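Local coordinates for L-lysine 6-oxidase (PDB 3WEU), which oxidatively deaminates L-lysine at its epsilon-amino group with a cysteine tryptophylquinone cofactor, releasing hydrogen peroxide that kills bacteria, at residues N156-P168 and Q473-P485. Sequence-based numbering, arbitrary orientation.
Sequences NNIPETYLHPSYP and QDKAYFDVNGLTP
Leu163 and Asp479 join the loop 156-168 to the short helix 475-481 by a single direct backbone hydrogen bond, from Leu163 N to Asp479 O (2.9 Å), nearly straight at 169° and lying in the carbonyl plane. This is a worked example of how a chain without regular structure docks on the last turn of a helix: Asp479 O, lacking an i+4 amide, takes Leu163 N instead. Beside that bond, the Tyr162 side chain runs across this turn. Its CG stands anti to the backbone N (chi1 -156°), which carries the ring past Asp479. From CB and CG the side chain reaches CD2, on the ring edge, which meets Asp479 OD1 (3.4 Å) near the ring plane, the carboxylate being turned 76° from it. CE2 comes next, 3.4 Å from Phe478 O and also near Phe478 CB; CZ stays close to the same carbonyl. At the tip, OH passes 3.8 Å from Gly482 CA and touches Leu483 CG, while its hydrogen-bond partner is Asp138 on strand 137-145. Over the ring centre sits a water that accepts from His164 N and donates to Phe478 O (2.6 Å), which already takes Gly482 N, so it bridges the two backbones across one face of the tyrosine. A second water donates to Asp479 OD1 and is hydrogen-bonded to Thr161 OG1; the other carboxylate oxygen, OD2, receives Lys475 NZ at 2.7 Å through its syn lone pair, one helical turn back. Asp479 is thus held on both oxygens. Gly482, with positive phi, takes the chain out of the helix beside His164 CB. Far from the chain centre, a loop packs on the last turn of a helix, bridged by water, and joins the N-terminal and C-terminal family regions.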
ATOM      1  N   ASN A 156     -19.457   0.932 -29.748  1.00 25.77           N
ATOM      2  CA  ASN A 156     -19.321   0.676 -31.206  1.00 28.46           C
ATOM      3  C   ASN A 156     -20.543   1.072 -32.056  1.00 28.71           C
ATOM      4  O   ASN A 156     -20.545   0.870 -33.244  1.00 30.10           O
ATOM      5  CB  ASN A 156     -18.970  -0.796 -31.402  1.00 28.03           C
ATOM      6  CG  ASN A 156     -17.627  -1.132 -30.799  1.00 30.95           C
ATOM      7  OD1 ASN A 156     -16.699  -0.357 -30.910  1.00 34.80           O
ATOM      8  ND2 ASN A 156     -17.513  -2.260 -30.133  1.00 29.46           N
ATOM      9  N   ASN A 157     -21.592   1.671 -31.504  1.00 23.82           N
ATOM     10  CA  ASN A 157     -22.745   2.083 -32.358  1.00 22.84           C
ATOM     11  C   ASN A 157     -23.306   3.420 -31.908  1.00 22.20           C
ATOM     12  O   ASN A 157     -24.484   3.692 -31.867  1.00 21.68           O
ATOM     13  CB  ASN A 157     -23.753   0.939 -32.412  1.00 24.07           C
ATOM     14  CG  ASN A 157     -24.425   0.696 -31.067  1.00 23.54           C
ATOM     15  OD1 ASN A 157     -24.010   1.257 -30.023  1.00 22.99           O
ATOM     16  ND2 ASN A 157     -25.546  -0.022 -31.115  1.00 24.24           N
ATOM     17  N   ILE A 158     -22.389   4.293 -31.528  1.00 24.72           N
ATOM     18  CA  ILE A 158     -22.771   5.606 -31.094  1.00 24.78           C
ATOM     19  C   ILE A 158     -23.258   6.272 -32.359  1.00 26.80           C
ATOM     20  O   ILE A 158     -22.525   6.302 -33.312  1.00 23.85           O
ATOM     21  CB  ILE A 158     -21.537   6.389 -30.575  1.00 24.84           C
ATOM     22  CG1 ILE A 158     -21.030   5.781 -29.280  1.00 23.37           C
ATOM     23  CG2 ILE A 158     -21.881   7.884 -30.441  1.00 25.99           C
ATOM     24  CD1 ILE A 158     -19.599   6.139 -28.957  1.00 25.82           C
ATOM     25  N   PRO A 159     -24.466   6.821 -32.374  1.00 27.36           N
ATOM     26  CA  PRO A 159     -24.905   7.502 -33.590  1.00 29.91           C
ATOM     27  C   PRO A 159     -24.021   8.694 -34.016  1.00 31.30           C
ATOM     28  O   PRO A 159     -23.470   9.392 -33.173  1.00 26.98           O
ATOM     29  CB  PRO A 159     -26.312   7.981 -33.274  1.00 29.44           C
ATOM     30  CG  PRO A 159     -26.618   7.480 -31.899  1.00 31.30           C
ATOM     31  CD  PRO A 159     -25.417   6.921 -31.263  1.00 28.77           C
ATOM     32  N   GLU A 160     -23.868   8.894 -35.327  1.00 31.99           N
ATOM     33  CA  GLU A 160     -23.049  10.009 -35.851  1.00 33.93           C
ATOM     34  C   GLU A 160     -23.619  11.375 -35.423  1.00 29.85           C
ATOM     35  O   GLU A 160     -22.895  12.318 -35.249  1.00 29.67           O
ATOM     36  CB  GLU A 160     -22.975   9.927 -37.395  1.00 38.20           C
ATOM     37  CG  GLU A 160     -22.118   8.794 -37.876  1.00 49.11           C
ATOM     38  CD  GLU A 160     -21.971   8.790 -39.395  1.00 59.97           C
ATOM     39  OE1 GLU A 160     -22.080   9.876 -40.018  1.00 62.33           O
ATOM     40  OE2 GLU A 160     -21.751   7.700 -39.959  1.00 59.49           O
ATOM     41  N   THR A 161     -24.929  11.477 -35.238  1.00 30.41           N
ATOM     42  CA  THR A 161     -25.525  12.732 -34.757  1.00 29.61           C
ATOM     43  C   THR A 161     -25.233  13.097 -33.285  1.00 25.91           C
ATOM     44  O   THR A 161     -25.638  14.184 -32.852  1.00 25.16           O
ATOM     45  CB  THR A 161     -27.034  12.722 -34.958  1.00 32.29           C
ATOM     46  OG1 THR A 161     -27.582  11.544 -34.335  1.00 29.80           O
ATOM     47  CG2 THR A 161     -27.368  12.715 -36.482  1.00 33.95           C
ATOM     48  N   TYR A 162     -24.622  12.168 -32.537  1.00 25.98           N
ATOM     49  CA  TYR A 162     -24.299  12.366 -31.137  1.00 23.19           C
ATOM     50  C   TYR A 162     -22.865  12.829 -31.062  1.00 23.41           C
ATOM     51  O   TYR A 162     -21.902  12.055 -31.092  1.00 23.19           O
ATOM     52  CB  TYR A 162     -24.584  11.101 -30.238  1.00 22.25           C
ATOM     53  CG  TYR A 162     -24.785  11.567 -28.785  1.00 20.67           C
ATOM     54  CD1 TYR A 162     -23.779  11.465 -27.851  1.00 22.64           C
ATOM     55  CD2 TYR A 162     -25.948  12.132 -28.392  1.00 20.03           C
ATOM     56  CE1 TYR A 162     -23.939  11.951 -26.544  1.00 22.69           C
ATOM     57  CE2 TYR A 162     -26.121  12.624 -27.123  1.00 22.44           C
ATOM     58  CZ  TYR A 162     -25.134  12.532 -26.188  1.00 22.94           C
ATOM     59  OH  TYR A 162     -25.354  13.025 -24.925  1.00 24.11           O
ATOM     60  N   LEU A 163     -22.711  14.131 -30.916  1.00 25.60           N
ATOM     61  CA  LEU A 163     -21.438  14.734 -31.164  1.00 26.76           C
ATOM     62  C   LEU A 163     -20.467  14.571 -30.008  1.00 30.30           C
ATOM     63  O   LEU A 163     -19.242  14.650 -30.216  1.00 26.78           O
ATOM     64  CB  LEU A 163     -21.636  16.223 -31.491  1.00 30.86           C
ATOM     65  CG  LEU A 163     -22.467  16.517 -32.717  1.00 31.94           C
ATOM     66  CD1 LEU A 163     -22.533  18.050 -32.998  1.00 36.18           C
ATOM     67  CD2 LEU A 163     -21.882  15.742 -33.888  1.00 33.69           C
ATOM     68  N   HIS A 164     -20.969  14.344 -28.796  1.00 26.30           N
ATOM     69  CA  HIS A 164     -20.059  14.325 -27.647  1.00 27.61           C
ATOM     70  C   HIS A 164     -20.191  13.096 -26.759  1.00 27.70           C
ATOM     71  O   HIS A 164     -20.539  13.217 -25.590  1.00 25.78           O
ATOM     72  CB  HIS A 164     -20.248  15.538 -26.773  1.00 28.71           C
ATOM     73  CG  HIS A 164     -19.821  16.784 -27.428  1.00 34.48           C
ATOM     74  ND1 HIS A 164     -20.722  17.647 -27.998  1.00 37.95           N
ATOM     75  CD2 HIS A 164     -18.591  17.292 -27.658  1.00 34.61           C
ATOM     76  CE1 HIS A 164     -20.062  18.656 -28.532  1.00 37.74           C
ATOM     77  NE2 HIS A 164     -18.770  18.458 -28.354  1.00 36.88           N
ATOM     78  N   PRO A 165     -19.848  11.951 -27.303  1.00 24.63           N
ATOM     79  CA  PRO A 165     -19.865  10.768 -26.483  1.00 25.37           C
ATOM     80  C   PRO A 165     -18.674  10.775 -25.575  1.00 25.72           C
ATOM     81  O   PRO A 165     -17.676  11.429 -25.890  1.00 23.25           O
ATOM     82  CB  PRO A 165     -19.760   9.625 -27.511  1.00 27.12           C
ATOM     83  CG  PRO A 165     -19.032  10.254 -28.705  1.00 26.76           C
ATOM     84  CD  PRO A 165     -19.576  11.666 -28.734  1.00 26.04           C
ATOM     85  N   SER A 166     -18.707  10.019 -24.483  1.00 21.96           N
ATOM     86  CA  SER A 166     -17.507   9.898 -23.608  1.00 23.21           C
ATOM     87  C   SER A 166     -17.583   8.590 -22.885  1.00 22.67           C
ATOM     88  O   SER A 166     -18.691   8.068 -22.647  1.00 22.06           O
ATOM     89  CB  SER A 166     -17.438  11.046 -22.589  1.00 23.56           C
ATOM     90  OG  SER A 166     -18.747  11.421 -22.157  1.00 26.46           O
ATOM     91  N   TYR A 167     -16.415   8.073 -22.521  1.00 23.45           N
ATOM     92  CA  TYR A 167     -16.335   6.852 -21.759  1.00 25.39           C
ATOM     93  C   TYR A 167     -14.900   6.623 -21.454  1.00 28.16           C
ATOM     94  O   TYR A 167     -14.064   7.237 -22.091  1.00 26.63           O
ATOM     95  CB  TYR A 167     -16.913   5.664 -22.519  1.00 25.74           C
ATOM     96  CG  TYR A 167     -16.296   5.375 -23.852  1.00 27.39           C
ATOM     97  CD1 TYR A 167     -15.211   4.512 -23.967  1.00 30.56           C
ATOM     98  CD2 TYR A 167     -16.828   5.959 -25.008  1.00 27.78           C
ATOM     99  CE1 TYR A 167     -14.665   4.230 -25.207  1.00 31.37           C
ATOM    100  CE2 TYR A 167     -16.258   5.705 -26.248  1.00 30.36           C
ATOM    101  CZ  TYR A 167     -15.198   4.852 -26.318  1.00 31.54           C
ATOM    102  OH  TYR A 167     -14.686   4.581 -27.584  1.00 36.16           O
ATOM    103  N   PRO A 168     -14.614   5.737 -20.501  1.00 25.84           N
ATOM    104  CA  PRO A 168     -13.246   5.454 -20.177  1.00 29.20           C
ATOM    105  C   PRO A 168     -12.664   4.530 -21.249  1.00 30.65           C
ATOM    106  O   PRO A 168     -13.031   3.373 -21.370  1.00 28.02           O
ATOM    107  CB  PRO A 168     -13.326   4.743 -18.829  1.00 30.75           C
ATOM    108  CG  PRO A 168     -14.689   4.184 -18.746  1.00 28.38           C
ATOM    109  CD  PRO A 168     -15.557   5.129 -19.541  1.00 28.43           C
ATOM    110  N   GLN A 473     -34.716  19.425 -21.139  1.00 33.06           N
ATOM    111  CA  GLN A 473     -34.402  19.341 -22.603  1.00 30.20           C
ATOM    112  C   GLN A 473     -34.714  18.023 -23.264  1.00 29.99           C
ATOM    113  O   GLN A 473     -35.424  17.155 -22.757  1.00 38.59           O
ATOM    114  CB  GLN A 473     -32.897  19.618 -22.841  1.00 33.89           C
ATOM    115  CG  GLN A 473     -32.249  20.791 -22.124  1.00 41.26           C
ATOM    116  CD  GLN A 473     -31.938  21.952 -23.054  1.00 49.95           C
ATOM    117  OE1 GLN A 473     -32.542  22.097 -24.098  1.00 48.73           O
ATOM    118  NE2 GLN A 473     -30.975  22.769 -22.684  1.00 60.48           N
ATOM    119  N   ASP A 474     -34.076  17.802 -24.413  1.00 32.10           N
ATOM    120  CA  ASP A 474     -34.541  16.784 -25.332  1.00 29.37           C
ATOM    121  C   ASP A 474     -33.406  16.319 -26.228  1.00 24.55           C
ATOM    122  O   ASP A 474     -32.239  16.782 -26.124  1.00 24.84           O
ATOM    123  CB  ASP A 474     -35.692  17.333 -26.167  1.00 34.82           C
ATOM    124  CG  ASP A 474     -35.230  18.449 -27.123  1.00 36.72           C
ATOM    125  OD1 ASP A 474     -34.007  18.714 -27.315  1.00 36.87           O
ATOM    126  OD2 ASP A 474     -36.123  19.081 -27.685  1.00 50.48           O
ATOM    127  N   LYS A 475     -33.714  15.291 -27.039  1.00 23.24           N
ATOM    128  CA  LYS A 475     -32.703  14.598 -27.798  1.00 24.42           C
ATOM    129  C   LYS A 475     -31.898  15.606 -28.659  1.00 23.53           C
ATOM    130  O   LYS A 475     -30.672  15.586 -28.675  1.00 22.87           O
ATOM    131  CB  LYS A 475     -33.345  13.509 -28.706  1.00 28.24           C
ATOM    132  CG  LYS A 475     -32.392  12.969 -29.734  1.00 28.07           C
ATOM    133  CD  LYS A 475     -32.986  11.777 -30.495  1.00 34.05           C
ATOM    134  CE  LYS A 475     -31.942  11.098 -31.374  1.00 35.77           C
ATOM    135  NZ  LYS A 475     -31.382  12.031 -32.419  1.00 35.11           N
ATOM    136  N   ALA A 476     -32.578  16.505 -29.338  1.00 25.89           N
ATOM    137  CA  ALA A 476     -31.844  17.453 -30.266  1.00 27.90           C
ATOM    138  C   ALA A 476     -30.806  18.299 -29.483  1.00 28.02           C
ATOM    139  O   ALA A 476     -29.641  18.504 -29.921  1.00 27.73           O
ATOM    140  CB  ALA A 476     -32.844  18.340 -30.990  1.00 31.54           C
ATOM    141  N   TYR A 477     -31.184  18.712 -28.262  1.00 28.62           N
ATOM    142  CA  TYR A 477     -30.239  19.469 -27.410  1.00 25.37           C
ATOM    143  C   TYR A 477     -28.993  18.662 -27.106  1.00 25.03           C
ATOM    144  O   TYR A 477     -27.846  19.081 -27.326  1.00 24.86           O
ATOM    145  CB  TYR A 477     -30.935  20.006 -26.132  1.00 27.62           C
ATOM    146  CG  TYR A 477     -29.904  20.579 -25.215  1.00 31.88           C
ATOM    147  CD1 TYR A 477     -29.501  21.907 -25.311  1.00 36.54           C
ATOM    148  CD2 TYR A 477     -29.265  19.777 -24.283  1.00 33.19           C
ATOM    149  CE1 TYR A 477     -28.467  22.388 -24.513  1.00 37.44           C
ATOM    150  CE2 TYR A 477     -28.259  20.251 -23.478  1.00 35.09           C
ATOM    151  CZ  TYR A 477     -27.861  21.567 -23.580  1.00 39.52           C
ATOM    152  OH  TYR A 477     -26.804  22.007 -22.783  1.00 38.17           O
ATOM    153  N   PHE A 478     -29.167  17.437 -26.599  1.00 23.65           N
ATOM    154  CA  PHE A 478     -28.028  16.664 -26.207  1.00 20.93           C
ATOM    155  C   PHE A 478     -27.180  16.189 -27.358  1.00 20.01           C
ATOM    156  O   PHE A 478     -25.932  16.020 -27.182  1.00 20.32           O
ATOM    157  CB  PHE A 478     -28.455  15.471 -25.300  1.00 22.69           C
ATOM    158  CG  PHE A 478     -29.158  15.910 -24.042  1.00 23.47           C
ATOM    159  CD1 PHE A 478     -28.471  16.669 -23.067  1.00 25.15           C
ATOM    160  CD2 PHE A 478     -30.436  15.519 -23.791  1.00 26.04           C
ATOM    161  CE1 PHE A 478     -29.107  17.117 -21.945  1.00 25.99           C
ATOM    162  CE2 PHE A 478     -31.077  15.929 -22.638  1.00 28.59           C
ATOM    163  CZ  PHE A 478     -30.413  16.740 -21.722  1.00 26.72           C
ATOM    164  N   ASP A 479     -27.832  15.898 -28.484  1.00 20.94           N
ATOM    165  CA  ASP A 479     -27.137  15.512 -29.727  1.00 23.99           C
ATOM    166  C   ASP A 479     -25.958  16.499 -29.973  1.00 23.41           C
ATOM    167  O   ASP A 479     -24.789  16.097 -30.220  1.00 22.10           O
ATOM    168  CB  ASP A 479     -28.147  15.510 -30.905  1.00 25.23           C
ATOM    169  CG  ASP A 479     -28.816  14.131 -31.121  1.00 31.53           C
ATOM    170  OD1 ASP A 479     -28.454  13.118 -30.434  1.00 29.95           O
ATOM    171  OD2 ASP A 479     -29.700  14.047 -31.986  1.00 27.31           O
ATOM    172  N   VAL A 480     -26.267  17.785 -29.818  1.00 25.84           N
ATOM    173  CA  VAL A 480     -25.309  18.872 -30.133  1.00 26.91           C
ATOM    174  C   VAL A 480     -24.376  19.235 -28.990  1.00 27.81           C
ATOM    175  O   VAL A 480     -23.189  19.460 -29.213  1.00 26.85           O
ATOM    176  CB  VAL A 480     -26.092  20.111 -30.601  1.00 29.83           C
ATOM    177  CG1 VAL A 480     -25.210  21.380 -30.731  1.00 30.27           C
ATOM    178  CG2 VAL A 480     -26.823  19.744 -31.892  1.00 32.22           C
ATOM    179  N   ASN A 481     -24.892  19.177 -27.761  1.00 27.35           N
ATOM    180  CA  ASN A 481     -24.177  19.698 -26.584  1.00 25.77           C
ATOM    181  C   ASN A 481     -23.634  18.699 -25.607  1.00 25.69           C
ATOM    182  O   ASN A 481     -22.771  18.982 -24.782  1.00 22.91           O
ATOM    183  CB  ASN A 481     -25.189  20.589 -25.876  1.00 28.22           C
ATOM    184  CG  ASN A 481     -25.651  21.722 -26.770  1.00 27.96           C
ATOM    185  OD1 ASN A 481     -26.791  21.810 -27.219  1.00 32.83           O
ATOM    186  ND2 ASN A 481     -24.739  22.584 -27.035  1.00 26.32           N
ATOM    187  N   GLY A 482     -24.136  17.482 -25.682  1.00 27.32           N
ATOM    188  CA  GLY A 482     -23.799  16.495 -24.667  1.00 26.27           C
ATOM    189  C   GLY A 482     -24.445  16.906 -23.353  1.00 22.77           C
ATOM    190  O   GLY A 482     -25.349  17.791 -23.299  1.00 22.52           O
ATOM    191  N   LEU A 483     -24.010  16.218 -22.294  1.00 24.98           N
ATOM    192  CA  LEU A 483     -24.613  16.369 -21.006  1.00 22.27           C
ATOM    193  C   LEU A 483     -23.887  17.415 -20.205  1.00 23.12           C
ATOM    194  O   LEU A 483     -22.747  17.726 -20.511  1.00 23.64           O
ATOM    195  CB  LEU A 483     -24.572  15.027 -20.239  1.00 20.95           C
ATOM    196  CG  LEU A 483     -25.467  13.963 -20.875  1.00 21.24           C
ATOM    197  CD1 LEU A 483     -25.190  12.624 -20.185  1.00 23.39           C
ATOM    198  CD2 LEU A 483     -26.963  14.283 -20.831  1.00 22.51           C
ATOM    199  N   THR A 484     -24.519  17.928 -19.143  1.00 24.52           N
ATOM    200  CA  THR A 484     -23.924  19.095 -18.417  1.00 23.86           C
ATOM    201  C   THR A 484     -23.293  18.591 -17.120  1.00 23.83           C
ATOM    202  O   THR A 484     -24.003  18.202 -16.209  1.00 26.48           O
ATOM    203  CB  THR A 484     -24.980  20.124 -18.142  1.00 22.16           C
ATOM    204  OG1 THR A 484     -25.912  20.220 -19.237  1.00 24.89           O
ATOM    205  CG2 THR A 484     -24.356  21.517 -17.742  1.00 25.27           C
ATOM    206  N   PRO A 485     -21.963  18.506 -17.048  1.00 25.21           N
ATOM    207  CA  PRO A 485     -21.383  17.773 -15.897  1.00 24.44           C
ATOM    208  C   PRO A 485     -21.636  18.398 -14.507  1.00 28.47           C
ATOM    209  O   PRO A 485     -21.900  17.698 -13.505  1.00 23.27           O
ATOM    210  CB  PRO A 485     -19.873  17.725 -16.241  1.00 26.93           C
ATOM    211  CG  PRO A 485     -19.668  18.821 -17.264  1.00 27.79           C
ATOM    212  CD  PRO A 485     -20.934  18.786 -18.083  1.00 26.41           C
TER
HETATM  213  O   HOH W   1     -27.936  10.911 -31.629  1.00 22.03           O
HETATM  214  O   HOH W   2     -23.640  14.885 -27.804  1.00 27.25           O